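Local coordinates for DUF1116 domain-containing protein (Enterococcus faecalis, PDB 3CLQ), which is of unknown function but belongs to the AllG family and may be related to a subunit of oxamate carbamoyltransferase, at residues R177-H185 with N354-F362. Sequence-based numbering, arbitrary orientation.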
loop_
_atom_site.group_PDB
_atom_site.type_symbol
_atom_site.label_atom_id
_atom_site.label_comp_id
_atom_site.label_asym_id
_atom_site.label_seq_id
_atom_site.Cartn_x
_atom_site.Cartn_y
_atom_site.Cartn_z
ATOM N N ARG B 177 -9.427 -8.189 -9.134
ATOM C CA ARG B 177 -9.767 -6.849 -9.578
ATOM C C ARG B 177 -9.974 -5.938 -8.386
ATOM O O ARG B 177 -9.647 -4.772 -8.436
ATOM C CB ARG B 177 -10.990 -6.824 -10.482
ATOM C CG ARG B 177 -11.157 -5.497 -11.184
ATOM C CD ARG B 177 -12.473 -5.433 -11.914
ATOM N NE ARG B 177 -13.600 -5.404 -10.984
ATOM C CZ ARG B 177 -14.876 -5.498 -11.348
ATOM N NH1 ARG B 177 -15.211 -5.622 -12.627
ATOM N NH2 ARG B 177 -15.823 -5.457 -10.430
ATOM N N LEU B 178 -10.510 -6.466 -7.308
ATOM C CA LEU B 178 -10.594 -5.666 -6.101
ATOM C C LEU B 178 -9.194 -5.286 -5.604
ATOM O O LEU B 178 -8.931 -4.116 -5.318
ATOM C CB LEU B 178 -11.368 -6.400 -5.005
ATOM C CG LEU B 178 -11.501 -5.664 -3.659
ATOM C CD1 LEU B 178 -12.303 -4.365 -3.758
ATOM C CD2 LEU B 178 -12.092 -6.595 -2.602
HETATM N N MSE B 179 -8.298 -6.261 -5.503
HETATM C CA MSE B 179 -7.001 -5.989 -4.900
HETATM C C MSE B 179 -6.218 -5.001 -5.759
HETATM O O MSE B 179 -5.539 -4.108 -5.265
HETATM C CB MSE B 179 -6.220 -7.278 -4.681
HETATM C CG MSE B 179 -5.024 -7.113 -3.777
HETATM SE SE MSE B 179 -4.247 -8.844 -3.218
HETATM C CE MSE B 179 -5.527 -9.331 -1.805
ATOM N N LEU B 180 -6.373 -5.134 -7.047
ATOM C CA LEU B 180 -5.730 -4.264 -7.972
ATOM C C LEU B 180 -6.355 -2.909 -7.828
ATOM O O LEU B 180 -5.689 -1.935 -7.759
ATOM C CB LEU B 180 -5.936 -4.817 -9.354
ATOM C CG LEU B 180 -5.346 -4.011 -10.467
ATOM C CD1 LEU B 180 -4.783 -4.909 -11.450
ATOM C CD2 LEU B 180 -6.376 -3.190 -11.074
ATOM N N SER B 181 -7.662 -2.877 -7.775
ATOM C CA SER B 181 -8.418 -1.705 -7.332
ATOM C C SER B 181 -7.694 -0.924 -6.239
ATOM O O SER B 181 -7.485 0.268 -6.368
ATOM C CB SER B 181 -9.749 -2.183 -6.743
ATOM O OG SER B 181 -10.853 -1.470 -7.276
ATOM N N GLN B 182 -7.330 -1.621 -5.162
ATOM C CA GLN B 182 -6.771 -1.009 -3.955
ATOM C C GLN B 182 -5.299 -0.641 -4.116
ATOM O O GLN B 182 -4.840 0.383 -3.603
ATOM C CB GLN B 182 -6.920 -1.970 -2.778
ATOM C CG GLN B 182 -8.348 -2.350 -2.493
ATOM C CD GLN B 182 -8.441 -3.499 -1.541
ATOM O OE1 GLN B 182 -7.425 -4.047 -1.161
ATOM N NE2 GLN B 182 -9.665 -3.890 -1.156
ATOM N N ALA B 183 -4.558 -1.495 -4.821
ATOM C CA ALA B 183 -3.178 -1.189 -5.147
ATOM C C ALA B 183 -3.054 0.198 -5.828
ATOM O O ALA B 183 -2.218 1.015 -5.441
ATOM C CB ALA B 183 -2.585 -2.297 -6.027
ATOM N N LEU B 184 -3.886 0.456 -6.836
ATOM C CA LEU B 184 -3.811 1.697 -7.580
ATOM C C LEU B 184 -4.197 2.906 -6.727
ATOM O O LEU B 184 -3.997 4.046 -7.120
ATOM C CB LEU B 184 -4.705 1.638 -8.819
ATOM C CG LEU B 184 -4.110 1.060 -10.111
ATOM C CD1 LEU B 184 -3.588 2.130 -11.071
ATOM C CD2 LEU B 184 -3.007 0.078 -9.781
ATOM N N HIS B 185 -4.771 2.678 -5.560
ATOM C CA HIS B 185 -5.014 3.804 -4.683
ATOM C C HIS B 185 -3.874 3.877 -3.695
ATOM O O HIS B 185 -3.884 4.737 -2.835
ATOM C CB HIS B 185 -6.347 3.661 -3.966
ATOM C CG HIS B 185 -7.523 4.033 -4.811
ATOM N ND1 HIS B 185 -8.771 4.275 -4.287
ATOM C CD2 HIS B 185 -7.638 4.221 -6.145
ATOM C CE1 HIS B 185 -9.606 4.578 -5.260
ATOM N NE2 HIS B 185 -8.946 4.549 -6.397
ATOM N N ASN B 354 -14.575 0.633 -12.255
ATOM C CA ASN B 354 -14.232 -0.242 -11.148
ATOM C C ASN B 354 -12.781 -0.117 -10.707
ATOM O O ASN B 354 -12.381 -0.727 -9.718
ATOM C CB ASN B 354 -14.486 -1.692 -11.565
ATOM C CG ASN B 354 -15.953 -1.976 -11.796
ATOM O OD1 ASN B 354 -16.756 -1.806 -10.900
ATOM N ND2 ASN B 354 -16.312 -2.403 -13.008
ATOM N N VAL B 355 -11.990 0.636 -11.465
ATOM C CA VAL B 355 -10.563 0.810 -11.188
ATOM C C VAL B 355 -10.151 2.242 -11.541
ATOM O O VAL B 355 -10.121 2.625 -12.716
ATOM C CB VAL B 355 -9.720 -0.173 -12.018
ATOM C CG1 VAL B 355 -8.233 -0.059 -11.684
ATOM C CG2 VAL B 355 -10.215 -1.567 -11.818
ATOM N N THR B 356 -9.832 3.038 -10.535
ATOM C CA THR B 356 -9.720 4.457 -10.749
ATOM C C THR B 356 -8.400 5.060 -10.233
ATOM O O THR B 356 -7.733 4.472 -9.392
ATOM C CB THR B 356 -10.919 5.153 -10.079
ATOM O OG1 THR B 356 -10.930 4.830 -8.689
ATOM C CG2 THR B 356 -12.243 4.666 -10.697
ATOM N N ILE B 357 -8.040 6.245 -10.726
ATOM C CA ILE B 357 -6.815 6.928 -10.308
ATOM C C ILE B 357 -7.104 8.186 -9.512
ATOM O O ILE B 357 -7.557 9.193 -10.054
ATOM C CB ILE B 357 -5.996 7.360 -11.513
ATOM C CG1 ILE B 357 -5.711 6.164 -12.442
ATOM C CG2 ILE B 357 -4.709 8.027 -11.057
ATOM C CD1 ILE B 357 -5.398 6.606 -13.829
ATOM N N PRO B 358 -6.808 8.155 -8.213
ATOM C CA PRO B 358 -7.178 9.225 -7.298
ATOM C C PRO B 358 -6.711 10.611 -7.764
ATOM O O PRO B 358 -7.526 11.531 -7.916
ATOM C CB PRO B 358 -6.466 8.823 -6.017
ATOM C CG PRO B 358 -6.422 7.349 -6.097
ATOM C CD PRO B 358 -6.086 7.081 -7.520
ATOM N N VAL B 359 -5.416 10.764 -8.002
ATOM C CA VAL B 359 -4.921 12.099 -8.329
ATOM C C VAL B 359 -5.632 12.719 -9.554
ATOM O O VAL B 359 -5.736 13.929 -9.654
ATOM C CB VAL B 359 -3.375 12.140 -8.467
ATOM C CG1 VAL B 359 -2.941 11.508 -9.762
ATOM C CG2 VAL B 359 -2.870 13.579 -8.331
ATOM N N LEU B 360 -6.129 11.895 -10.471
ATOM C CA LEU B 360 -6.938 12.413 -11.586
ATOM C C LEU B 360 -8.439 12.401 -11.256
ATOM O O LEU B 360 -9.255 11.903 -12.044
ATOM C CB LEU B 360 -6.679 11.602 -12.850
ATOM C CG LEU B 360 -5.539 12.042 -13.782
ATOM C CD1 LEU B 360 -4.681 13.199 -13.220
ATOM C CD2 LEU B 360 -4.685 10.871 -14.209
ATOM N N ASP B 361 -8.786 12.919 -10.075
ATOM C CA ASP B 361 -10.176 12.989 -9.629
ATOM C C ASP B 361 -10.912 11.655 -9.791
ATOM O O ASP B 361 -12.112 11.635 -10.084
ATOM C CB ASP B 361 -10.936 14.074 -10.404
ATOM C CG ASP B 361 -10.388 15.479 -10.163
ATOM O OD1 ASP B 361 -9.892 15.759 -9.036
ATOM O OD2 ASP B 361 -10.481 16.312 -11.104
ATOM N N PHE B 362 -10.194 10.547 -9.618
ATOM C CA PHE B 362 -10.794 9.219 -9.748
ATOM C C PHE B 362 -11.379 8.929 -11.137
ATOM O O PHE B 362 -12.484 8.383 -11.230
ATOM C CB PHE B 362 -11.877 9.021 -8.677
ATOM C CG PHE B 362 -11.367 9.208 -7.305
ATOM C CD1 PHE B 362 -10.909 8.116 -6.566
ATOM C CD2 PHE B 362 -11.274 10.488 -6.760
ATOM C CE1 PHE B 362 -10.408 8.300 -5.292
ATOM C CE2 PHE B 362 -10.762 10.689 -5.484
ATOM C CZ PHE B 362 -10.320 9.600 -4.747
#
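With chi1 of H185 at -79°, its imidazole stands anti to its own carbonyl carbon and swings across to T356, whose OG1 is set between backbone N and carbonyl carbon (chi1 58°) and meets NE2 of H185 at 3.0 Å. Either atom could donate in this hydrogen bond, which reaches the imidazole edge near its plane (angle 153°). The same ring illustrates how one histidine can serve several neighbours at once. P358 lays CG over one face, 3.7 Å from the H185 ring centroid, as a CH-pi contact, while F362 turns its edge toward the imidazole in an offset edge-to-face pair. Near the start of helix 176-183, the R177 guanidinium stacks on the N354 amide with the planes nearly parallel; R177 NH1 and N354 ND2, 3.4 Å apart, are both donors and do not bond; NH1 instead makes a weak hydrogen bond to I22 O. Between R177 and H185, S181 OG gives a weak hydrogen bond to backbone N354 O, and L180 CD2 packs 3.7 Å from V355 CG1. Residues 177-185 thus meet strand 356-357 and its flanking loops largely through side chains, and the T356 bond, with P358 over a face, probably fixes the imidazole rotation.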